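Local coordinates for ribokinase RBSK (Mycobacterium tuberculosis, PDB 3GO6), which probably phosphorylates D-ribose at O-5 with ATP and magnesium, acting as a homodimeric ribokinase of the PfkB family, at residues Val22-Ser27 and Asn61-Ala66; Gly56-Asn61 and Asn175-Gly180; Ile192-Ile197 and Pro259-Ser264; Gly226-Phe231 and Ala266-Ala271. One frame throughout, in Å; residues are numbered along the deposited sequence.

Contact 1 of 4, residues Val22-Ser27 and Asn61-Ala66. With RIB (alpha-D-ribofuranose), chain C.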
loop_
_atom_site.group_PDB
_atom_site.type_symbol
_atom_site.label_atom_id
_atom_site.label_comp_id
_atom_site.label_asym_id
_atom_site.label_seq_id
_atom_site.Cartn_x
_atom_site.Cartn_y
_atom_site.Cartn_z
ATOM N N VAL A 22 -18.750 26.405 1.056
ATOM C CA VAL A 22 -18.055 25.610 0.049
ATOM C C VAL A 22 -18.682 24.230 -0.006
ATOM O O VAL A 22 -18.816 23.575 1.029
ATOM C CB VAL A 22 -16.545 25.525 0.363
ATOM C CG1 VAL A 22 -15.858 24.534 -0.561
ATOM C CG2 VAL A 22 -15.912 26.937 0.256
ATOM N N CYS A 23 -19.087 23.806 -1.208
ATOM C CA CYS A 23 -19.495 22.418 -1.425
ATOM C C CYS A 23 -18.418 21.646 -2.203
ATOM O O CYS A 23 -18.050 22.030 -3.328
ATOM C CB CYS A 23 -20.828 22.347 -2.169
ATOM S SG CYS A 23 -21.231 20.650 -2.629
ATOM N N VAL A 24 -17.886 20.586 -1.596
ATOM C CA VAL A 24 -16.880 19.770 -2.264
ATOM C C VAL A 24 -17.555 18.500 -2.769
ATOM O O VAL A 24 -18.153 17.760 -1.991
ATOM C CB VAL A 24 -15.707 19.415 -1.322
ATOM C CG1 VAL A 24 -14.657 18.562 -2.042
ATOM C CG2 VAL A 24 -15.091 20.685 -0.740
ATOM N N VAL A 25 -17.464 18.249 -4.066
ATOM C CA VAL A 25 -17.994 17.009 -4.630
ATOM C C VAL A 25 -16.772 16.248 -5.140
ATOM O O VAL A 25 -16.089 16.697 -6.067
ATOM C CB VAL A 25 -19.028 17.277 -5.776
ATOM C CG1 VAL A 25 -19.427 15.967 -6.491
ATOM C CG2 VAL A 25 -20.288 17.967 -5.233
ATOM N N GLY A 26 -16.462 15.121 -4.512
ATOM C CA GLY A 26 -15.191 14.462 -4.811
ATOM C C GLY A 26 -14.953 13.201 -4.027
ATOM O O GLY A 26 -15.907 12.575 -3.523
ATOM N N SER A 27 -13.681 12.822 -3.928
ATOM C CA SER A 27 -13.317 11.495 -3.479
ATOM C C SER A 27 -12.824 11.444 -2.043
ATOM O O SER A 27 -12.318 12.430 -1.494
ATOM C CB SER A 27 -12.215 10.952 -4.384
ATOM O OG SER A 27 -11.177 11.906 -4.413
ATOM N N ASN A 61 -9.674 15.790 1.558
ATOM C CA ASN A 61 -8.557 16.680 1.920
ATOM C C ASN A 61 -8.884 18.137 1.611
ATOM O O ASN A 61 -8.558 19.038 2.398
ATOM C CB ASN A 61 -7.272 16.327 1.148
ATOM C CG ASN A 61 -6.709 14.976 1.505
ATOM O OD1 ASN A 61 -7.084 14.378 2.510
ATOM N ND2 ASN A 61 -5.774 14.491 0.681
ATOM N N GLN A 62 -9.506 18.370 0.451
ATOM C CA GLN A 62 -9.859 19.739 0.056
ATOM C C GLN A 62 -10.969 20.315 0.939
ATOM O O GLN A 62 -10.926 21.492 1.303
ATOM C CB GLN A 62 -10.210 19.812 -1.431
ATOM C CG GLN A 62 -8.955 19.554 -2.273
ATOM C CD GLN A 62 -9.189 19.477 -3.747
ATOM O OE1 GLN A 62 -10.230 19.864 -4.244
ATOM N NE2 GLN A 62 -8.190 18.958 -4.471
ATOM N N ALA A 63 -11.930 19.473 1.318
ATOM C CA ALA A 63 -12.999 19.881 2.233
ATOM C C ALA A 63 -12.426 20.247 3.607
ATOM O O ALA A 63 -12.802 21.280 4.191
ATOM C CB ALA A 63 -14.060 18.747 2.345
ATOM N N VAL A 64 -11.520 19.422 4.123
ATOM C CA VAL A 64 -10.871 19.662 5.417
ATOM C C VAL A 64 -10.057 20.972 5.418
ATOM O O VAL A 64 -10.146 21.782 6.351
ATOM C CB VAL A 64 -9.999 18.467 5.851
ATOM C CG1 VAL A 64 -9.107 18.846 7.024
ATOM C CG2 VAL A 64 -10.898 17.244 6.233
ATOM N N ALA A 65 -9.298 21.193 4.353
ATOM C CA ALA A 65 -8.530 22.439 4.218
ATOM C C ALA A 65 -9.430 23.678 4.138
ATOM O O ALA A 65 -9.153 24.707 4.787
ATOM C CB ALA A 65 -7.591 22.367 3.003
ATOM N N ALA A 66 -10.497 23.603 3.345
ATOM C CA ALA A 66 -11.463 24.706 3.279
ATOM C C ALA A 66 -12.101 25.006 4.649
ATOM O O ALA A 66 -12.281 26.173 5.011
ATOM C CB ALA A 66 -12.539 24.419 2.232
HETATM O O5 RIB C . -3.624 14.731 -3.134
HETATM C C5 RIB C . -3.342 13.601 -2.278
HETATM C C4 RIB C . -4.575 12.678 -2.249
HETATM O O4 RIB C . -4.693 12.047 -3.540
HETATM C C3 RIB C . -4.447 11.527 -1.267
HETATM O O3 RIB C . -5.102 11.754 0.006
HETATM C C2 RIB C . -5.005 10.333 -2.019
HETATM O O2 RIB C . -6.141 9.767 -1.355
HETATM C C1 RIB C . -5.340 10.791 -3.430
HETATM O O1 RIB C . -6.748 11.001 -3.608
#
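V24 CG2 rests on A63 at backbone and side chain alike, 3.7 Å from A63 CA and 3.8 Å from A63 CB. With CG1 of V24 anti to the backbone N (chi1 -180°), CG2 falls beside that N and faces the helix. One turn on, V22 CG1 meets A66 CB at 4.3 Å. The alanines on this helix face are consistent with the close approach of the axes, 8.6 Å; strand and helix run almost antiparallel, at 166°. The contact is apolar, and A63 and A66 also rest on V73 of the neighbouring strand. Polar groups lie toward the N-terminal end of 61-66. Q62 leans toward the strand but spends its amide elsewhere, OE1 on Q150 and NE2 on D248, the predicted proton acceptor. N61 ND2 donates to ribose O3 at 2.9 Å with a bent N-H...O angle of 140°, and it also bonds D248 OD2, so one amide nitrogen joins sugar and carboxylate. A buried helix laid on a central beta sheet, with its early residues at the sugar, is characteristic of the alpha/beta fold of the ribokinase (PfkB) family.

Contact 2 of 4, residues Gly56-Asn61 and Asn175-Gly180. With RIB (alpha-D-ribofuranose), chain C.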
loop_
_atom_site.group_PDB
_atom_site.type_symbol
_atom_site.label_atom_id
_atom_site.label_comp_id
_atom_site.label_asym_id
_atom_site.label_seq_id
_atom_site.Cartn_x
_atom_site.Cartn_y
_atom_site.Cartn_z
ATOM N N GLY A 56 -7.885 10.069 3.852
ATOM C CA GLY A 56 -7.582 11.150 2.903
ATOM C C GLY A 56 -8.508 11.108 1.712
ATOM O O GLY A 56 -9.714 10.894 1.866
ATOM N N GLY A 57 -7.942 11.259 0.516
ATOM C CA GLY A 57 -8.730 11.445 -0.698
ATOM C C GLY A 57 -8.734 12.917 -1.072
ATOM O O GLY A 57 -8.946 13.776 -0.214
ATOM N N LYS A 58 -8.518 13.228 -2.351
ATOM C CA LYS A 58 -8.521 14.634 -2.797
ATOM C C LYS A 58 -9.735 15.430 -2.313
ATOM O O LYS A 58 -9.603 16.574 -1.878
ATOM C CB LYS A 58 -8.474 14.735 -4.330
ATOM C CG LYS A 58 -7.127 14.415 -4.922
ATOM C CD LYS A 58 -7.150 14.664 -6.446
ATOM C CE LYS A 58 -5.936 14.031 -7.102
ATOM N NZ LYS A 58 -4.648 14.228 -6.308
ATOM N N GLY A 59 -10.924 14.854 -2.401
ATOM C CA GLY A 59 -12.128 15.612 -2.051
ATOM C C GLY A 59 -12.183 15.856 -0.547
ATOM O O GLY A 59 -12.419 16.983 -0.088
ATOM N N ALA A 60 -11.973 14.793 0.221
ATOM C CA ALA A 60 -11.951 14.900 1.679
ATOM C C ALA A 60 -10.877 15.906 2.117
ATOM O O ALA A 60 -11.140 16.764 2.960
ATOM C CB ALA A 60 -11.672 13.529 2.285
ATOM N N ASN A 61 -9.674 15.790 1.558
ATOM C CA ASN A 61 -8.557 16.680 1.920
ATOM C C ASN A 61 -8.884 18.137 1.611
ATOM O O ASN A 61 -8.558 19.038 2.398
ATOM C CB ASN A 61 -7.272 16.327 1.148
ATOM C CG ASN A 61 -6.709 14.976 1.505
ATOM O OD1 ASN A 61 -7.084 14.378 2.510
ATOM N ND2 ASN A 61 -5.774 14.491 0.681
ATOM N N ASN A 175 -10.406 21.093 -9.650
ATOM C CA ASN A 175 -9.025 20.629 -9.582
ATOM C C ASN A 175 -8.883 19.567 -10.645
ATOM O O ASN A 175 -9.410 18.454 -10.496
ATOM C CB ASN A 175 -8.710 20.093 -8.178
ATOM C CG ASN A 175 -7.303 19.572 -8.056
ATOM O OD1 ASN A 175 -6.376 20.021 -8.767
ATOM N ND2 ASN A 175 -7.122 18.619 -7.167
ATOM N N ALA A 176 -8.198 19.910 -11.742
ATOM C CA ALA A 176 -8.093 19.014 -12.904
ATOM C C ALA A 176 -7.081 17.890 -12.673
ATOM O O ALA A 176 -6.070 17.797 -13.366
ATOM C CB ALA A 176 -7.721 19.826 -14.178
ATOM N N SER A 177 -7.374 17.025 -11.700
ATOM C CA SER A 177 -6.469 15.966 -11.294
ATOM C C SER A 177 -7.332 14.765 -10.875
ATOM O O SER A 177 -8.316 14.950 -10.160
ATOM C CB SER A 177 -5.615 16.465 -10.120
ATOM O OG SER A 177 -4.661 15.512 -9.690
ATOM N N PRO A 178 -6.998 13.544 -11.343
ATOM C CA PRO A 178 -5.885 13.207 -12.233
ATOM C C PRO A 178 -6.186 13.620 -13.663
ATOM O O PRO A 178 -7.350 13.858 -13.998
ATOM C CB PRO A 178 -5.820 11.686 -12.179
ATOM C CG PRO A 178 -6.878 11.246 -11.212
ATOM C CD PRO A 178 -7.797 12.360 -10.979
ATOM N N ALA A 179 -5.135 13.695 -14.479
ATOM C CA ALA A 179 -5.244 13.919 -15.926
ATOM C C ALA A 179 -5.745 12.657 -16.646
ATOM O O ALA A 179 -5.847 11.589 -16.038
ATOM C CB ALA A 179 -3.876 14.343 -16.478
ATOM N N GLY A 180 -6.069 12.775 -17.935
ATOM C CA GLY A 180 -6.427 11.613 -18.753
ATOM C C GLY A 180 -7.803 11.010 -18.544
ATOM O O GLY A 180 -8.061 9.885 -18.964
HETATM O O5 RIB C . -3.624 14.731 -3.134
HETATM C C5 RIB C . -3.342 13.601 -2.278
HETATM C C4 RIB C . -4.575 12.678 -2.249
HETATM O O4 RIB C . -4.693 12.047 -3.540
HETATM C C3 RIB C . -4.447 11.527 -1.267
HETATM O O3 RIB C . -5.102 11.754 0.006
HETATM C C2 RIB C . -5.005 10.333 -2.019
HETATM O O2 RIB C . -6.141 9.767 -1.355
HETATM C C1 RIB C . -5.340 10.791 -3.430
HETATM O O1 RIB C . -6.748 11.001 -3.608
#
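K58 runs out from the start of the helix and its side chain crosses that of N175 at about a right angle, then ends beside the hydroxyl of S177. CG stands anti to the carbonyl carbon; from there the extended chain sets K58 CE 3.2 Å from S177 OG, and the bend at chi4 (-42°) turns NZ aside toward ribose O5. The hydroxyl has its hydrogen bond with E202, and the cis peptide before P178 follows directly. The lysine's other flank lies along the ribose, with K58 CG 3.7 Å from sugar O4. Its NZ makes a weak bond to ribose O5 at 3.4 Å, and hydrogen-bonds T45 OG1 of the second subunit, whose T45 and L47 also pack on S177 and P178. Backbone donors make the shorter bonds to the sugar: G57 N to ribose O3 at 2.9 Å (161°) and K58 N to ribose O1 at 3.1 Å. G57 is the helix N-cap, and the helix dipole would probably add to the positive potential here. O5 is the hydroxyl expected to receive phosphate; the long bond from NZ is at most a weak hold on it, while T45 links the lysine to the dimer partner.

Contact 3 of 4, residues Ile192-Ile197 and Pro259-Ser264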
loop_
_atom_site.group_PDB
_atom_site.type_symbol
_atom_site.label_atom_id
_atom_site.label_comp_id
_atom_site.label_asym_id
_atom_site.label_seq_id
_atom_site.Cartn_x
_atom_site.Cartn_y
_atom_site.Cartn_z
ATOM N N ILE A 192 -17.479 25.187 -19.133
ATOM C CA ILE A 192 -18.195 25.959 -18.113
ATOM C C ILE A 192 -17.426 26.281 -16.813
ATOM O O ILE A 192 -17.915 27.059 -15.994
ATOM C CB ILE A 192 -19.584 25.315 -17.759
ATOM C CG1 ILE A 192 -19.418 23.916 -17.152
ATOM C CG2 ILE A 192 -20.489 25.252 -19.004
ATOM C CD1 ILE A 192 -20.700 23.359 -16.522
ATOM N N ALA A 193 -16.250 25.691 -16.605
ATOM C CA ALA A 193 -15.484 25.954 -15.363
ATOM C C ALA A 193 -15.098 27.428 -15.244
ATOM O O ALA A 193 -14.600 28.011 -16.205
ATOM C CB ALA A 193 -14.215 25.068 -15.297
ATOM N N ASP A 194 -15.313 28.006 -14.067
ATOM C CA ASP A 194 -14.872 29.351 -13.745
ATOM C C ASP A 194 -13.366 29.364 -13.431
ATOM O O ASP A 194 -12.627 30.238 -13.908
ATOM C CB ASP A 194 -15.668 29.923 -12.557
ATOM C CG ASP A 194 -17.160 30.131 -12.879
ATOM O OD1 ASP A 194 -17.466 30.668 -13.968
ATOM O OD2 ASP A 194 -18.031 29.742 -12.045
ATOM N N VAL A 195 -12.932 28.403 -12.610
ATOM C CA VAL A 195 -11.556 28.327 -12.101
ATOM C C VAL A 195 -11.109 26.892 -12.269
ATOM O O VAL A 195 -11.875 25.972 -11.955
ATOM C CB VAL A 195 -11.487 28.669 -10.567
ATOM C CG1 VAL A 195 -10.033 28.693 -10.040
ATOM C CG2 VAL A 195 -12.175 29.974 -10.270
ATOM N N VAL A 196 -9.891 26.700 -12.783
ATOM C CA VAL A 196 -9.279 25.389 -12.850
ATOM C C VAL A 196 -7.941 25.469 -12.145
ATOM O O VAL A 196 -7.159 26.403 -12.387
ATOM C CB VAL A 196 -9.100 24.860 -14.292
ATOM C CG1 VAL A 196 -8.392 23.516 -14.278
ATOM C CG2 VAL A 196 -10.457 24.699 -14.953
ATOM N N ILE A 197 -7.703 24.498 -11.256
ATOM C CA ILE A 197 -6.448 24.390 -10.501
ATOM C C ILE A 197 -5.784 23.147 -10.988
ATOM O O ILE A 197 -6.399 22.072 -11.020
ATOM C CB ILE A 197 -6.706 24.267 -8.975
ATOM C CG1 ILE A 197 -7.547 25.451 -8.480
ATOM C CG2 ILE A 197 -5.375 24.129 -8.180
ATOM C CD1 ILE A 197 -8.251 25.191 -7.119
ATOM N N PRO A 259 -13.892 34.951 -4.311
ATOM C CA PRO A 259 -15.118 35.784 -4.242
ATOM C C PRO A 259 -16.280 35.223 -5.084
ATOM O O PRO A 259 -16.049 34.425 -5.972
ATOM C CB PRO A 259 -14.659 37.107 -4.861
ATOM C CG PRO A 259 -13.593 36.693 -5.838
ATOM C CD PRO A 259 -12.833 35.607 -5.105
ATOM N N ARG A 260 -17.509 35.674 -4.826
ATOM C CA ARG A 260 -18.671 35.360 -5.689
ATOM C C ARG A 260 -18.531 36.001 -7.077
ATOM O O ARG A 260 -17.914 37.066 -7.205
ATOM C CB ARG A 260 -19.974 35.796 -5.016
ATOM C CG ARG A 260 -20.127 35.256 -3.564
ATOM C CD ARG A 260 -21.520 35.515 -2.980
ATOM N NE ARG A 260 -21.513 35.502 -1.512
ATOM C CZ ARG A 260 -22.594 35.332 -0.747
ATOM N NH1 ARG A 260 -23.796 35.141 -1.297
ATOM N NH2 ARG A 260 -22.475 35.343 0.579
ATOM N N ASN A 261 -19.068 35.339 -8.109
ATOM C CA ASN A 261 -18.968 35.825 -9.496
ATOM C C ASN A 261 -19.615 37.230 -9.638
ATOM O O ASN A 261 -20.559 37.537 -8.905
ATOM C CB ASN A 261 -19.644 34.843 -10.467
ATOM C CG ASN A 261 -18.913 33.490 -10.594
ATOM O OD1 ASN A 261 -17.673 33.407 -10.568
ATOM N ND2 ASN A 261 -19.702 32.420 -10.790
ATOM N N PRO A 262 -19.092 38.101 -10.539
ATOM C CA PRO A 262 -17.948 37.936 -11.448
ATOM C C PRO A 262 -16.628 38.113 -10.710
ATOM O O PRO A 262 -15.589 37.673 -11.206
ATOM C CB PRO A 262 -18.123 39.076 -12.471
ATOM C CG PRO A 262 -19.419 39.772 -12.118
ATOM C CD PRO A 262 -19.689 39.446 -10.678
ATOM N N GLY A 263 -16.689 38.752 -9.539
ATOM C CA GLY A 263 -15.530 38.961 -8.678
ATOM C C GLY A 263 -14.576 40.063 -9.133
ATOM O O GLY A 263 -14.524 40.430 -10.330
ATOM N N SER A 264 -13.814 40.577 -8.166
ATOM C CA SER A 264 -12.798 41.588 -8.431
ATOM C C SER A 264 -11.402 40.968 -8.467
ATOM O O SER A 264 -11.148 39.935 -7.808
ATOM C CB SER A 264 -12.852 42.684 -7.372
ATOM O OG SER A 264 -12.265 42.247 -6.156
#
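D194, the last residue before strand 195-199, faces N261 in the loop after helix 246-257, their CA atoms 8.8 Å apart and a cis peptide following N261 at P262. The two side chains approach from opposite directions, so that the amide N of N261 faces one carboxylate oxygen of D194. N261 ND2 donates to D194 OD2 at 3.4 Å; the N-H...O angle of 157° is fairly straight, but the length makes this a weak bond. Carboxylate and amide planes stand 71° apart, so the groups do not lie flat on each other. The contact joins a helix-helix loop to the beginning of a parallel strand in the central sheet of the ribokinase-type alpha/beta fold; deeper along the strand, V195 and I197 pack against L254 of helix 246-257. D194 OD2 has a stronger partner in the backbone N of V172, which anchors the acceptor to the adjacent strand. V171 of that strand is touched by both D194 and N261. Farther along the loop, S264 caps the start of helix 265-282, its OG also hydrogen-bonded to E267 OE1.

Contact 4 of 4, residues Gly226-Phe231 and Ala266-Ala271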
loop_
_atom_site.group_PDB
_atom_site.type_symbol
_atom_site.label_atom_id
_atom_site.label_comp_id
_atom_site.label_asym_id
_atom_site.label_seq_id
_atom_site.Cartn_x
_atom_site.Cartn_y
_atom_site.Cartn_z
ATOM N N GLY A 226 -5.683 34.199 -17.283
ATOM C CA GLY A 226 -7.112 34.369 -17.530
ATOM C C GLY A 226 -7.543 35.807 -17.666
ATOM O O GLY A 226 -6.746 36.669 -18.071
ATOM N N ALA A 227 -8.798 36.067 -17.293
ATOM C CA ALA A 227 -9.405 37.386 -17.433
ATOM C C ALA A 227 -8.610 38.508 -16.766
ATOM O O ALA A 227 -8.718 39.664 -17.187
ATOM C CB ALA A 227 -10.840 37.375 -16.905
ATOM N N ASP A 228 -7.843 38.180 -15.723
ATOM C CA ASP A 228 -7.031 39.173 -15.011
ATOM C C ASP A 228 -5.645 39.349 -15.633
ATOM O O ASP A 228 -4.814 40.087 -15.110
ATOM C CB ASP A 228 -6.889 38.814 -13.527
ATOM C CG ASP A 228 -8.192 38.948 -12.752
ATOM O OD1 ASP A 228 -9.150 39.575 -13.267
ATOM O OD2 ASP A 228 -8.261 38.423 -11.613
ATOM N N GLY A 229 -5.398 38.664 -16.741
ATOM C CA GLY A 229 -4.097 38.692 -17.394
ATOM C C GLY A 229 -3.245 37.470 -17.101
ATOM O O GLY A 229 -3.757 36.350 -17.018
ATOM N N VAL A 230 -1.944 37.705 -16.951
ATOM C CA VAL A 230 -0.942 36.654 -16.785
ATOM C C VAL A 230 0.052 37.136 -15.738
ATOM O O VAL A 230 0.679 38.182 -15.908
ATOM C CB VAL A 230 -0.209 36.347 -18.131
ATOM C CG1 VAL A 230 0.986 35.408 -17.926
ATOM C CG2 VAL A 230 -1.169 35.758 -19.157
ATOM N N PHE A 231 0.164 36.398 -14.633
ATOM C CA PHE A 231 1.095 36.745 -13.560
ATOM C C PHE A 231 1.424 35.535 -12.687
ATOM O O PHE A 231 0.801 34.465 -12.811
ATOM C CB PHE A 231 0.596 37.922 -12.699
ATOM C CG PHE A 231 -0.764 37.710 -12.060
ATOM C CD1 PHE A 231 -0.880 37.090 -10.809
ATOM C CD2 PHE A 231 -1.925 38.173 -12.687
ATOM C CE1 PHE A 231 -2.131 36.900 -10.212
ATOM C CE2 PHE A 231 -3.190 37.991 -12.094
ATOM C CZ PHE A 231 -3.293 37.353 -10.856
ATOM N N ALA A 266 -8.719 42.004 -7.038
ATOM C CA ALA A 266 -8.036 42.117 -5.745
ATOM C C ALA A 266 -8.418 40.969 -4.821
ATOM O O ALA A 266 -7.587 40.467 -4.064
ATOM C CB ALA A 266 -8.367 43.426 -5.078
ATOM N N GLU A 267 -9.693 40.598 -4.865
ATOM C CA GLU A 267 -10.198 39.471 -4.093
ATOM C C GLU A 267 -9.612 38.160 -4.609
ATOM O O GLU A 267 -9.270 37.289 -3.818
ATOM C CB GLU A 267 -11.721 39.417 -4.168
ATOM C CG GLU A 267 -12.445 40.526 -3.419
ATOM C CD GLU A 267 -13.904 40.630 -3.856
ATOM O OE1 GLU A 267 -14.162 40.728 -5.080
ATOM O OE2 GLU A 267 -14.791 40.581 -2.983
ATOM N N ARG A 268 -9.506 38.023 -5.930
ATOM C CA ARG A 268 -8.868 36.850 -6.529
ATOM C C ARG A 268 -7.383 36.752 -6.166
ATOM O O ARG A 268 -6.895 35.667 -5.802
ATOM C CB ARG A 268 -9.072 36.816 -8.045
ATOM C CG ARG A 268 -10.540 36.534 -8.451
ATOM C CD ARG A 268 -10.650 36.341 -9.956
ATOM N NE ARG A 268 -10.612 37.612 -10.690
ATOM C CZ ARG A 268 -11.698 38.329 -10.997
ATOM N NH1 ARG A 268 -12.909 37.893 -10.652
ATOM N NH2 ARG A 268 -11.577 39.474 -11.660
ATOM N N LEU A 269 -6.664 37.876 -6.253
ATOM C CA LEU A 269 -5.256 37.892 -5.857
ATOM C C LEU A 269 -5.069 37.524 -4.373
ATOM O O LEU A 269 -4.139 36.807 -4.029
ATOM C CB LEU A 269 -4.594 39.245 -6.187
ATOM C CG LEU A 269 -3.116 39.416 -5.808
ATOM C CD1 LEU A 269 -2.231 38.433 -6.576
ATOM C CD2 LEU A 269 -2.664 40.869 -6.035
ATOM N N ARG A 270 -5.948 38.017 -3.505
ATOM C CA ARG A 270 -5.872 37.688 -2.080
ATOM C C ARG A 270 -6.097 36.173 -1.853
ATOM O O ARG A 270 -5.410 35.557 -1.047
ATOM C CB ARG A 270 -6.891 38.504 -1.291
ATOM C CG ARG A 270 -6.889 38.237 0.202
ATOM C CD ARG A 270 -8.192 38.717 0.858
ATOM N NE ARG A 270 -8.317 38.207 2.229
ATOM C CZ ARG A 270 -8.979 37.096 2.574
ATOM N NH1 ARG A 270 -9.596 36.356 1.659
ATOM N NH2 ARG A 270 -9.009 36.713 3.842
ATOM N N ALA A 271 -7.047 35.587 -2.582
ATOM C CA ALA A 271 -7.301 34.139 -2.492
ATOM C C ALA A 271 -6.054 33.368 -2.913
ATOM O O ALA A 271 -5.645 32.406 -2.251
ATOM C CB ALA A 271 -8.505 33.760 -3.377
#
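D228, at the tip of a beta hairpin, meets R268 of helix 265-282, fastening the hairpin of strands 222-226 and 229-233, at one edge of the central sheet in this alpha/beta ribokinase fold, to a helix that packs beside it. Backbone bonds shape the tip: G226 to G229 form a type I turn, closed by G226 N to G229 O at 2.9 Å and G229 N to G226 O at 2.8 Å, and D228 N is held by the hydroxyl of Y224. The ionic part is a two-bond salt bridge. The guanidinium of R268 presents its NE side, one nitrogen to each carboxylate oxygen: R268 NE gives a nearly straight bond (173°) to D228 OD2 at 2.7 Å, and R268 NH2 a more bent one (145°) to D228 OD1 at 2.9 Å. A bend at the third torsion of the arginine brings this side round to the acid. OD2 lies in the guanidinium plane while OD1 is tilted from it, as the two planes stand 37° apart. Weak bonds to the carbonyls of P262 and G263 give the buried arginine further acceptors, which would probably help to stabilise its charge. Apolar packing completes the contact. F231 stacks its ring on Y224 within the sheet; L272 also touches it. L269 swings one branch toward this ring and crosses it obliquely, L269 CD1 resting 3.9 Å from F231 CE1.

Overall arrangement
From the N terminus, contact 1 closes the first loop, bringing helix 58-68 back onto strand 21-25. Contact 2 opens within that loop, as 56-61 lies after 22-27, and closes beyond it at 175-180, in the loop after strand 171-175, so the two cross; they share N61 and both reach ribose. Contact 3 follows in series: strand 195-199 adjoins contact 2 through A176 and I197, and its partner loop lies beyond helix 246-257. Contact 4 crosses contact 3, its hairpin lying between the latter's segments and its helix after them; R268 meets the 259-264 loop. Contacts 1 and 4, about 22 Å apart between centres, share the eight-stranded sheet.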